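Local coordinates for conserved exported protein (Bacteroides fragilis, PDB 3CLW) that is of unconfirmed function but probably hydrolyses O-glycosidic bonds with a TIM-barrel domain of the glycoside hydrolase family 30 type, at residues M136-S139 against T145-D148; A217-Q222 against F267-N272; H343-L348 against S352-W357; V360-G363 against Q369-P372. One frame throughout, in Å; residues are numbered along the deposited sequence.

Contact 1: residues M136-S139 against T145-D148; sequences MTRS and TDQD
Asp-146 OD1 is gripped by two donors, Arg-138 NH2 from across the contact at 2.8 Å and the backbone N of Asp-148 from its own segment at 2.9 Å. The second bond closes an Asx turn, the carboxylate accepting from the amide two residues on, and this turn presents Asp-146 to the arginine in the long loop between strand 125-128 and helix 157-173. The other carboxylate oxygen completes an end-on, two-pronged salt bridge: Arg-138 NH1 reaches Asp-146 OD2 at 2.7 Å. Both oxygens offer their syn lone pairs to the guanidinium, whereas the amide of Asp-148 meets OD1 on the anti side and somewhat out of the carboxylate plane, which is how one oxygen serves both donors. The two flat groups lie only 25° apart, and the NH2 to OD1 bond is nearly straight, at 170°. A bend in the arginine chain at chi3 (-60°) turns its end toward the carboxylate. The guanidinium has further partners: NE donates to the carbonyl O of Ile-150 and NH2 also to that of Cys-149, which together should restrict its rotation. Such a pairing would be expected to stabilise the charged form of Asp-146, although the contact lies at the protein surface. Beside the salt bridge the packing is slight. The hydroxyl of Ser-139 is bonded to the carbonyl O of Val-143 within the intervening loop, and it is the methylene that faces the second segment: Ser-139 CB lies 3.6 Å from Thr-145 OG1 and 3.9 Å from Thr-145 CG2.

Contact 2: residues A217-Q222 against F267-N272; sequences AISEAQ and FKNLFN
Asn-269 meets the helix with two different surfaces of its side chain, an amide nitrogen for Ser-219 and the carbon skeleton for Ile-218. Its ND2 donates to Ser-219 OG at 2.9 Å; the hydroxyl lies close to the amide plane, 8° out of it, but the N-H...O angle of 140° shows a bent bond. The methyl CG2 of Ile-218 presses against the amide carbon, 3.4 Å from Asn-269 CG, and is also near OD1 and ND2 of the same group. On the other branch, Ile-218 CD1 comes to 4.0 Å from Asn-269 CB, so the isoleucine covers the asparagine from its amide back to its methylene while the two side chains run past each other in opposite senses. With CG2 of Ile-218 anti to the backbone N and CG1 beside that nitrogen (chi1 -74°), both branches can touch the same asparagine. These residues join the last turn of helix 204-221 to the turn that leads into strand 270-276, within the TIM-barrel domain of the family. Asn-269 sits at the third position of a type I beta turn from Phe-267 to Leu-270, just ahead of the strand. Lys-268, at the second position, extends along the outer side, its CD and NZ each 4.1 Å from Ser-219 OG. Farther out, Asp-215 of the same helix bonds to the turn: its OD1 accepts from the backbone N of Asn-269, and its carbonyl O has a weak bond with Ser-219 OG. Ile-218 also packs on Val-165 of helix 157-173 and on Ile-227 of strand 226-232.

Contact 3: residues H343-L348 against S352-W357; sequences HNDLTL and SAWQWW
Asp-345 and Trp-354 make the close part of this contact, the carboxylate coming to the pyrrole edge of the indole. Asp-345 OD2 lies 3.0 Å from Trp-354 NE1 and 3.2 Å from Trp-354 CD1, near the ring plane, so the oxygen approaches the edge and not a face. The carboxylate plane is turned 36° from that of the indole. Behind it, Asp-345 CB is 3.9 Å from Trp-354 CD1, adding a methylene to the same edge. On the strand side, a chi1 of -163° brings the indole toward the helix, its CG swung to the far side from the residue's own nitrogen. The backbones themselves stand well apart, with 7.6 Å between Asp-345 CA and Trp-354 CA, and the two side chains bridge the gap. Elsewhere the segments are loosely matched: Leu-346 turns its end toward the strand, yet Leu-346 CD2 comes no nearer than 5.3 Å, to Trp-354 CB. This looseness is not a solvent side, for both touching residues are buried. Other parts of the fold complete the packing, Ala-310 of strand 307-310 touching both side chains and Tyr-432 of strand 427-433 meeting Leu-346. The arrangement joins the C-terminal end of helix 328-347 to strand 353-356 across a short connection, in the TIM-barrel domain. Beyond the pair, Asp-345 OD1 forms a salt bridge with Arg-292 NE, while Asp-278 OD1 lies close to Asp-345 OD2. A buried carboxylate so placed probably has its negative charge stabilised by the arginine, with the nearby aspartate acting in the contrary sense.

Contact 4: residues V360-G363 against Q369-P372; sequences VSLG and QLLP
Leu-362 O is held by a side chain of the partner strand and by a water, at the point where its own strand has just ended. Gln-369 NE2 donates to it at 2.9 Å in a nearly straight bond, 165° at the hydrogen. The acceptor lies close to the amide plane of the glutamine, yet the nitrogen stands 41° out of the carbonyl plane of Leu-362. A water donates to the same oxygen and, at 2.7 Å, to Leu-370 O, bridging the two segments just past their last direct backbone bond. That bond runs from Leu-370 N to Ser-361 O at 2.8 Å, supplemented by a CA-H...O contact from Gln-369 CA to the same carbonyl. Ser-361 and Gln-369 form a parallel bridge, and their side chains leave the same face of the sheet. A chi1 of 174° and an extended chain send Gln-369 straight out beside Gly-363 to reach Leu-362. Ser-361 OG accepts from Gly-363 N at 3.0 Å, an ST turn that bends the segment out of the strand; this hydroxyl is also bonded to Asp-365 OD1. The apolar part lies on Leu-370, whose two methyls both face the branch carbon of Val-360: Val-360 CB is 3.7 Å from Leu-370 CD2 and 3.8 Å from Leu-370 CD1. Ile-33 of helix 30-36 packs on both Val-360 and Leu-370. Strand 368-371 is the middle one of a small mixed sheet, parallel to 360-361 and antiparallel to 386-389, with which Gln-369 and Leu-371 make backbone hydrogen bonds.

In the fold
The contacts follow one another along the chain without interleaving. Contacts 2 and 3 each join a helix to a barrel strand or the turn leading into it: strand 270-276 pairs with 307-310, which pairs in turn with 353-356. Their centres are 26 Å apart, although their nearest atoms come to about 6 Å. Contact 4 follows contact 3 directly in sequence but belongs to a separate three-stranded sheet, with centres 24 Å apart. Its centre is about 38 Å from that of contact 2, across the chain's centre. Contact 1 is a surface loop, about 11 Å from contact 2 by nearest atoms. Contact 3 is the most central, its centre about 8 Å from the centre of the chain.

Contact 1: residues M136-S139 against T145-D148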
loop_
_atom_site.group_PDB
_atom_site.type_symbol
_atom_site.label_atom_id
_atom_site.label_comp_id
_atom_site.label_asym_id
_atom_site.label_seq_id
_atom_site.Cartn_x
_atom_site.Cartn_y
_atom_site.Cartn_z
ATOM N N MET A 136 -5.565 -6.002 -26.615
ATOM C CA MET A 136 -4.225 -6.587 -26.669
ATOM C C MET A 136 -4.266 -7.981 -26.070
ATOM O O MET A 136 -3.271 -8.676 -26.078
ATOM C CB MET A 136 -3.232 -5.786 -25.792
ATOM C CG MET A 136 -2.781 -4.432 -26.347
ATOM S SD MET A 136 -1.275 -3.777 -25.565
ATOM C CE MET A 136 -1.470 -2.187 -26.230
ATOM N N THR A 137 -5.385 -8.350 -25.461
ATOM C CA THR A 137 -5.411 -9.567 -24.645
ATOM C C THR A 137 -5.722 -10.789 -25.507
ATOM O O THR A 137 -6.099 -10.637 -26.670
ATOM C CB THR A 137 -6.448 -9.454 -23.532
ATOM O OG1 THR A 137 -7.744 -9.317 -24.119
ATOM C CG2 THR A 137 -6.151 -8.244 -22.631
ATOM N N ARG A 138 -5.492 -11.986 -24.957
ATOM C CA ARG A 138 -5.846 -13.236 -25.636
ATOM C C ARG A 138 -7.379 -13.452 -25.677
ATOM O O ARG A 138 -7.902 -13.967 -26.659
ATOM C CB ARG A 138 -5.092 -14.437 -25.028
ATOM C CG ARG A 138 -3.587 -14.467 -25.431
ATOM C CD ARG A 138 -2.807 -15.680 -24.952
ATOM N NE ARG A 138 -2.786 -15.819 -23.487
ATOM C CZ ARG A 138 -3.553 -16.671 -22.795
ATOM N NH1 ARG A 138 -4.397 -17.472 -23.420
ATOM N NH2 ARG A 138 -3.467 -16.741 -21.469
ATOM N N SER A 139 -8.089 -13.005 -24.633
ATOM C CA SER A 139 -9.513 -13.249 -24.506
ATOM C C SER A 139 -10.387 -12.152 -25.112
ATOM O O SER A 139 -11.620 -12.248 -25.094
ATOM C CB SER A 139 -9.878 -13.520 -23.049
ATOM O OG SER A 139 -9.606 -12.401 -22.234
ATOM N N THR A 145 -9.644 -15.862 -19.800
ATOM C CA THR A 145 -10.446 -17.079 -19.896
ATOM C C THR A 145 -9.639 -18.372 -19.698
ATOM O O THR A 145 -10.095 -19.443 -20.080
ATOM C CB THR A 145 -11.260 -17.133 -21.219
ATOM O OG1 THR A 145 -10.382 -16.963 -22.327
ATOM C CG2 THR A 145 -12.295 -16.048 -21.270
ATOM N N ASP A 146 -8.445 -18.253 -19.113
ATOM C CA ASP A 146 -7.607 -19.385 -18.754
ATOM C C ASP A 146 -6.530 -19.009 -17.734
ATOM O O ASP A 146 -6.304 -17.835 -17.439
ATOM C CB ASP A 146 -6.959 -20.021 -20.008
ATOM C CG ASP A 146 -5.966 -19.098 -20.703
ATOM O OD1 ASP A 146 -4.890 -18.782 -20.137
ATOM O OD2 ASP A 146 -6.264 -18.704 -21.842
ATOM N N GLN A 147 -5.863 -20.026 -17.196
ATOM C CA GLN A 147 -4.697 -19.821 -16.385
ATOM C C GLN A 147 -3.386 -20.364 -17.018
ATOM O O GLN A 147 -2.501 -20.805 -16.300
ATOM C CB GLN A 147 -4.919 -20.387 -14.988
ATOM C CG GLN A 147 -4.055 -19.694 -13.973
ATOM C CD GLN A 147 -4.185 -20.278 -12.598
ATOM O OE1 GLN A 147 -4.693 -21.378 -12.443
ATOM N NE2 GLN A 147 -3.711 -19.550 -11.582
ATOM N N ASP A 148 -3.243 -20.283 -18.345
ATOM C CA ASP A 148 -2.028 -20.820 -19.011
ATOM C C ASP A 148 -0.794 -19.946 -18.824
ATOM O O ASP A 148 0.299 -20.439 -18.529
ATOM C CB ASP A 148 -2.273 -21.034 -20.505
ATOM C CG ASP A 148 -3.426 -21.989 -20.778
ATOM O OD1 ASP A 148 -3.765 -22.830 -19.890
ATOM O OD2 ASP A 148 -3.995 -21.888 -21.882
#

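Contact 2: residues A217-Q222 against F267-N272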
loop_
_atom_site.group_PDB
_atom_site.type_symbol
_atom_site.label_atom_id
_atom_site.label_comp_id
_atom_site.label_asym_id
_atom_site.label_seq_id
_atom_site.Cartn_x
_atom_site.Cartn_y
_atom_site.Cartn_z
ATOM N N ALA A 217 11.451 0.482 -23.113
ATOM C CA ALA A 217 10.538 1.602 -23.359
ATOM C C ALA A 217 10.871 2.846 -22.491
ATOM O O ALA A 217 10.827 3.986 -22.974
ATOM C CB ALA A 217 9.088 1.114 -23.146
ATOM N N ILE A 218 11.238 2.633 -21.230
ATOM C CA ILE A 218 11.595 3.758 -20.342
ATOM C C ILE A 218 12.878 4.465 -20.811
ATOM O O ILE A 218 13.007 5.693 -20.668
ATOM C CB ILE A 218 11.766 3.305 -18.861
ATOM C CG1 ILE A 218 10.404 3.008 -18.216
ATOM C CG2 ILE A 218 12.598 4.357 -18.014
ATOM C CD1 ILE A 218 10.498 2.215 -16.885
ATOM N N SER A 219 13.817 3.670 -21.354
ATOM C CA SER A 219 15.095 4.177 -21.834
ATOM C C SER A 219 14.872 4.996 -23.087
ATOM O O SER A 219 15.401 6.104 -23.186
ATOM C CB SER A 219 16.115 3.031 -22.059
ATOM O OG SER A 219 16.585 2.515 -20.821
ATOM N N GLU A 220 14.041 4.502 -24.003
ATOM C CA GLU A 220 13.675 5.262 -25.206
ATOM C C GLU A 220 12.960 6.582 -24.884
ATOM O O GLU A 220 13.222 7.604 -25.520
ATOM C CB GLU A 220 12.810 4.410 -26.150
ATOM C CG GLU A 220 13.625 3.442 -27.058
ATOM C CD GLU A 220 12.793 2.269 -27.663
ATOM O OE1 GLU A 220 13.386 1.179 -27.848
ATOM O OE2 GLU A 220 11.565 2.434 -27.941
ATOM N N ALA A 221 12.063 6.555 -23.894
ATOM C CA ALA A 221 11.319 7.742 -23.484
ATOM C C ALA A 221 12.193 8.688 -22.655
ATOM O O ALA A 221 11.924 9.869 -22.606
ATOM C CB ALA A 221 10.085 7.340 -22.691
ATOM N N GLN A 222 13.223 8.145 -21.999
ATOM C CA GLN A 222 14.056 8.876 -21.041
ATOM C C GLN A 222 13.229 9.554 -19.936
ATOM O O GLN A 222 13.430 10.723 -19.628
ATOM C CB GLN A 222 14.965 9.891 -21.751
ATOM C CG GLN A 222 15.870 9.291 -22.881
ATOM C CD GLN A 222 16.544 10.389 -23.720
ATOM O OE1 GLN A 222 17.574 10.927 -23.329
ATOM N NE2 GLN A 222 15.934 10.748 -24.855
ATOM N N PHE A 267 18.398 -5.171 -15.179
ATOM C CA PHE A 267 17.671 -4.133 -15.886
ATOM C C PHE A 267 17.845 -2.791 -15.195
ATOM O O PHE A 267 17.555 -2.647 -14.014
ATOM C CB PHE A 267 16.219 -4.525 -16.067
ATOM C CG PHE A 267 16.028 -5.694 -17.008
ATOM C CD1 PHE A 267 16.275 -5.558 -18.380
ATOM C CD2 PHE A 267 15.646 -6.932 -16.525
ATOM C CE1 PHE A 267 16.113 -6.648 -19.254
ATOM C CE2 PHE A 267 15.472 -8.015 -17.401
ATOM C CZ PHE A 267 15.702 -7.863 -18.757
ATOM N N LYS A 268 18.397 -1.850 -15.949
ATOM C CA LYS A 268 18.695 -0.470 -15.528
ATOM C C LYS A 268 17.482 0.235 -14.881
ATOM O O LYS A 268 17.624 0.968 -13.909
ATOM C CB LYS A 268 19.137 0.296 -16.784
ATOM C CG LYS A 268 19.546 1.747 -16.622
ATOM C CD LYS A 268 19.495 2.482 -17.983
ATOM C CE LYS A 268 19.872 3.993 -17.843
ATOM N NZ LYS A 268 19.380 4.912 -18.987
ATOM N N ASN A 269 16.293 0.018 -15.434
ATOM C CA ASN A 269 15.122 0.804 -15.013
ATOM C C ASN A 269 14.231 0.076 -14.023
ATOM O O ASN A 269 13.125 0.540 -13.715
ATOM C CB ASN A 269 14.330 1.304 -16.225
ATOM C CG ASN A 269 15.135 2.229 -17.081
ATOM O OD1 ASN A 269 15.683 3.210 -16.581
ATOM N ND2 ASN A 269 15.213 1.938 -18.379
ATOM N N LEU A 270 14.726 -1.064 -13.532
ATOM C CA LEU A 270 14.059 -1.797 -12.463
ATOM C C LEU A 270 14.163 -0.996 -11.183
ATOM O O LEU A 270 15.250 -0.526 -10.828
ATOM C CB LEU A 270 14.712 -3.153 -12.231
ATOM C CG LEU A 270 14.040 -4.070 -11.177
ATOM C CD1 LEU A 270 12.800 -4.800 -11.709
ATOM C CD2 LEU A 270 15.074 -5.076 -10.575
ATOM N N PHE A 271 13.038 -0.845 -10.489
ATOM C CA PHE A 271 13.078 -0.413 -9.112
ATOM C C PHE A 271 13.567 -1.589 -8.278
ATOM O O PHE A 271 12.934 -2.662 -8.275
ATOM C CB PHE A 271 11.690 0.032 -8.656
ATOM C CG PHE A 271 11.644 0.511 -7.237
ATOM C CD1 PHE A 271 12.726 1.213 -6.676
ATOM C CD2 PHE A 271 10.489 0.315 -6.463
ATOM C CE1 PHE A 271 12.665 1.675 -5.358
ATOM C CE2 PHE A 271 10.436 0.768 -5.139
ATOM C CZ PHE A 271 11.533 1.428 -4.594
ATOM N N ASN A 272 14.679 -1.387 -7.562
ATOM C CA ASN A 272 15.338 -2.470 -6.853
ATOM C C ASN A 272 14.640 -2.746 -5.527
ATOM O O ASN A 272 15.093 -2.328 -4.454
ATOM C CB ASN A 272 16.849 -2.171 -6.667
ATOM C CG ASN A 272 17.606 -3.301 -5.950
ATOM O OD1 ASN A 272 17.286 -4.482 -6.100
ATOM N ND2 ASN A 272 18.611 -2.924 -5.166
#

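Contact 3: residues H343-L348 against S352-W357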
loop_
_atom_site.group_PDB
_atom_site.type_symbol
_atom_site.label_atom_id
_atom_site.label_comp_id
_atom_site.label_asym_id
_atom_site.label_seq_id
_atom_site.Cartn_x
_atom_site.Cartn_y
_atom_site.Cartn_z
ATOM N N HIS A 343 3.582 -2.548 11.797
ATOM C CA HIS A 343 4.764 -2.647 12.630
ATOM C C HIS A 343 5.694 -3.801 12.218
ATOM O O HIS A 343 6.900 -3.629 12.122
ATOM C CB HIS A 343 4.370 -2.817 14.080
ATOM C CG HIS A 343 5.520 -3.168 14.965
ATOM N ND1 HIS A 343 6.328 -2.216 15.544
ATOM C CD2 HIS A 343 6.013 -4.367 15.350
ATOM C CE1 HIS A 343 7.264 -2.817 16.256
ATOM N NE2 HIS A 343 7.096 -4.119 16.145
ATOM N N ASN A 344 5.114 -4.972 11.986
ATOM C CA ASN A 344 5.870 -6.157 11.612
ATOM C C ASN A 344 6.451 -6.067 10.198
ATOM O O ASN A 344 7.584 -6.514 9.956
ATOM C CB ASN A 344 5.014 -7.412 11.822
ATOM C CG ASN A 344 4.853 -7.740 13.292
ATOM O OD1 ASN A 344 5.741 -8.338 13.894
ATOM N ND2 ASN A 344 3.733 -7.327 13.887
ATOM N N ASP A 345 5.703 -5.463 9.273
ATOM C CA ASP A 345 6.273 -5.168 7.964
ATOM C C ASP A 345 7.509 -4.284 8.038
ATOM O O ASP A 345 8.527 -4.565 7.385
ATOM C CB ASP A 345 5.234 -4.577 7.018
ATOM C CG ASP A 345 4.350 -5.649 6.406
ATOM O OD1 ASP A 345 4.716 -6.841 6.478
ATOM O OD2 ASP A 345 3.288 -5.320 5.862
ATOM N N LEU A 346 7.413 -3.213 8.818
ATOM C CA LEU A 346 8.513 -2.259 8.990
ATOM C C LEU A 346 9.701 -2.827 9.772
ATOM O O LEU A 346 10.831 -2.535 9.468
ATOM C CB LEU A 346 8.007 -0.995 9.694
ATOM C CG LEU A 346 7.024 -0.094 8.948
ATOM C CD1 LEU A 346 6.516 1.020 9.859
ATOM C CD2 LEU A 346 7.642 0.465 7.652
ATOM N N THR A 347 9.422 -3.631 10.793
ATOM C CA THR A 347 10.471 -4.073 11.705
ATOM C C THR A 347 10.979 -5.488 11.437
ATOM O O THR A 347 12.096 -5.782 11.773
ATOM C CB THR A 347 10.028 -3.974 13.185
ATOM O OG1 THR A 347 8.899 -4.827 13.382
ATOM C CG2 THR A 347 9.658 -2.551 13.559
ATOM N N LEU A 348 10.153 -6.360 10.876
ATOM C CA LEU A 348 10.568 -7.717 10.585
ATOM C C LEU A 348 10.941 -7.890 9.110
ATOM O O LEU A 348 12.000 -8.413 8.808
ATOM C CB LEU A 348 9.513 -8.740 11.014
ATOM C CG LEU A 348 9.127 -8.762 12.491
ATOM C CD1 LEU A 348 8.381 -10.038 12.815
ATOM C CD2 LEU A 348 10.331 -8.598 13.392
ATOM N N SER A 352 10.303 -0.854 3.039
ATOM C CA SER A 352 10.455 0.595 2.829
ATOM C C SER A 352 9.169 1.373 2.555
ATOM O O SER A 352 9.197 2.603 2.476
ATOM C CB SER A 352 11.505 0.908 1.742
ATOM O OG SER A 352 12.825 0.679 2.238
ATOM N N ALA A 353 8.060 0.665 2.349
ATOM C CA ALA A 353 6.753 1.284 2.090
ATOM C C ALA A 353 5.686 0.345 2.596
ATOM O O ALA A 353 5.903 -0.874 2.591
ATOM C CB ALA A 353 6.533 1.554 0.625
ATOM N N TRP A 354 4.551 0.912 3.025
ATOM C CA TRP A 354 3.339 0.148 3.372
ATOM C C TRP A 354 2.152 0.796 2.655
ATOM O O TRP A 354 1.947 2.004 2.779
ATOM C CB TRP A 354 3.115 0.095 4.897
ATOM C CG TRP A 354 2.168 -0.989 5.248
ATOM C CD1 TRP A 354 2.482 -2.290 5.558
ATOM C CD2 TRP A 354 0.729 -0.908 5.261
ATOM N NE1 TRP A 354 1.333 -3.008 5.782
ATOM C CE2 TRP A 354 0.243 -2.191 5.587
ATOM C CE3 TRP A 354 -0.196 0.126 5.007
ATOM C CZ2 TRP A 354 -1.133 -2.472 5.699
ATOM C CZ3 TRP A 354 -1.554 -0.152 5.098
ATOM C CH2 TRP A 354 -2.007 -1.445 5.457
ATOM N N GLN A 355 1.392 0.011 1.891
ATOM C CA GLN A 355 0.367 0.582 1.006
ATOM C C GLN A 355 -0.993 -0.100 1.163
ATOM O O GLN A 355 -1.101 -1.333 1.098
ATOM C CB GLN A 355 0.830 0.538 -0.455
ATOM C CG GLN A 355 2.339 0.872 -0.630
ATOM C CD GLN A 355 2.737 1.092 -2.058
ATOM O OE1 GLN A 355 2.483 0.236 -2.906
ATOM N NE2 GLN A 355 3.366 2.234 -2.348
ATOM N N TRP A 356 -2.010 0.709 1.422
ATOM C CA TRP A 356 -3.402 0.247 1.413
ATOM C C TRP A 356 -3.845 -0.148 0.015
ATOM O O TRP A 356 -3.277 0.315 -0.968
ATOM C CB TRP A 356 -4.349 1.384 1.897
ATOM C CG TRP A 356 -4.392 1.520 3.343
ATOM C CD1 TRP A 356 -3.747 2.461 4.109
ATOM C CD2 TRP A 356 -5.124 0.695 4.251
ATOM N NE1 TRP A 356 -4.049 2.272 5.439
ATOM C CE2 TRP A 356 -4.887 1.193 5.554
ATOM C CE3 TRP A 356 -5.959 -0.429 4.092
ATOM C CZ2 TRP A 356 -5.443 0.602 6.690
ATOM C CZ3 TRP A 356 -6.511 -1.016 5.220
ATOM C CH2 TRP A 356 -6.268 -0.494 6.499
ATOM N N TRP A 357 -4.877 -0.982 -0.054
ATOM C CA TRP A 357 -5.703 -1.105 -1.241
ATOM C C TRP A 357 -6.560 0.198 -1.331
ATOM O O TRP A 357 -6.082 1.306 -0.987
ATOM C CB TRP A 357 -6.510 -2.433 -1.147
ATOM C CG TRP A 357 -7.537 -2.733 -2.208
ATOM C CD1 TRP A 357 -8.818 -3.145 -1.984
ATOM C CD2 TRP A 357 -7.402 -2.627 -3.642
ATOM N NE1 TRP A 357 -9.483 -3.313 -3.170
ATOM C CE2 TRP A 357 -8.645 -2.992 -4.204
ATOM C CE3 TRP A 357 -6.364 -2.231 -4.499
ATOM C CZ2 TRP A 357 -8.882 -2.996 -5.587
ATOM C CZ3 TRP A 357 -6.594 -2.238 -5.872
ATOM C CH2 TRP A 357 -7.850 -2.617 -6.403
#

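Contact 4: residues V360-G363 against Q369-P372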
loop_
_atom_site.group_PDB
_atom_site.type_symbol
_atom_site.label_atom_id
_atom_site.label_comp_id
_atom_site.label_asym_id
_atom_site.label_seq_id
_atom_site.Cartn_x
_atom_site.Cartn_y
_atom_site.Cartn_z
ATOM N N VAL A 360 -10.948 4.286 -0.027
ATOM C CA VAL A 360 -12.362 4.354 0.338
ATOM C C VAL A 360 -13.039 3.034 -0.012
ATOM O O VAL A 360 -12.562 2.257 -0.889
ATOM C CB VAL A 360 -13.104 5.560 -0.335
ATOM C CG1 VAL A 360 -12.431 6.877 0.007
ATOM C CG2 VAL A 360 -13.128 5.388 -1.849
ATOM N N SER A 361 -14.120 2.761 0.711
ATOM C CA SER A 361 -14.806 1.488 0.643
ATOM C C SER A 361 -16.185 1.687 1.222
ATOM O O SER A 361 -16.410 2.617 2.006
ATOM C CB SER A 361 -14.075 0.431 1.486
ATOM O OG SER A 361 -14.754 -0.833 1.449
ATOM N N LEU A 362 -17.105 0.803 0.846
ATOM C CA LEU A 362 -18.435 0.792 1.447
ATOM C C LEU A 362 -18.426 0.025 2.756
ATOM O O LEU A 362 -19.339 0.160 3.553
ATOM C CB LEU A 362 -19.457 0.190 0.476
ATOM C CG LEU A 362 -20.071 1.119 -0.582
ATOM C CD1 LEU A 362 -19.047 1.691 -1.545
ATOM C CD2 LEU A 362 -21.059 0.294 -1.346
ATOM N N GLY A 363 -17.385 -0.778 2.972
ATOM C CA GLY A 363 -17.263 -1.628 4.169
ATOM C C GLY A 363 -16.356 -0.964 5.175
ATOM O O GLY A 363 -15.862 0.138 4.919
ATOM N N GLN A 369 -14.645 4.854 5.144
ATOM C CA GLN A 369 -15.888 4.196 4.806
ATOM C C GLN A 369 -16.905 5.228 4.296
ATOM O O GLN A 369 -17.069 6.290 4.865
ATOM C CB GLN A 369 -16.441 3.424 5.994
ATOM C CG GLN A 369 -17.822 2.841 5.717
ATOM C CD GLN A 369 -18.243 1.860 6.758
ATOM O OE1 GLN A 369 -17.942 2.019 7.938
ATOM N NE2 GLN A 369 -18.948 0.830 6.337
ATOM N N LEU A 370 -17.553 4.882 3.202
ATOM C CA LEU A 370 -18.466 5.742 2.483
ATOM C C LEU A 370 -19.840 5.241 2.870
ATOM O O LEU A 370 -20.100 4.052 2.727
ATOM C CB LEU A 370 -18.263 5.511 0.986
ATOM C CG LEU A 370 -17.380 6.389 0.089
ATOM C CD1 LEU A 370 -16.323 7.275 0.796
ATOM C CD2 LEU A 370 -16.757 5.485 -0.936
ATOM N N LEU A 371 -20.689 6.120 3.395
ATOM C CA LEU A 371 -22.035 5.705 3.857
ATOM C C LEU A 371 -23.096 6.317 2.956
ATOM O O LEU A 371 -23.074 7.509 2.734
ATOM C CB LEU A 371 -22.283 6.103 5.321
ATOM C CG LEU A 371 -21.234 5.579 6.319
ATOM C CD1 LEU A 371 -21.293 6.290 7.682
ATOM C CD2 LEU A 371 -21.334 4.075 6.513
ATOM N N PRO A 372 -24.022 5.505 2.428
ATOM C CA PRO A 372 -25.062 6.123 1.599
ATOM C C PRO A 372 -25.769 7.233 2.387
ATOM O O PRO A 372 -25.882 7.131 3.605
ATOM C CB PRO A 372 -26.030 4.975 1.337
ATOM C CG PRO A 372 -25.180 3.740 1.455
ATOM C CD PRO A 372 -24.241 4.055 2.588
HETATM O O HOH W 1 -21.414 1.760 3.298
#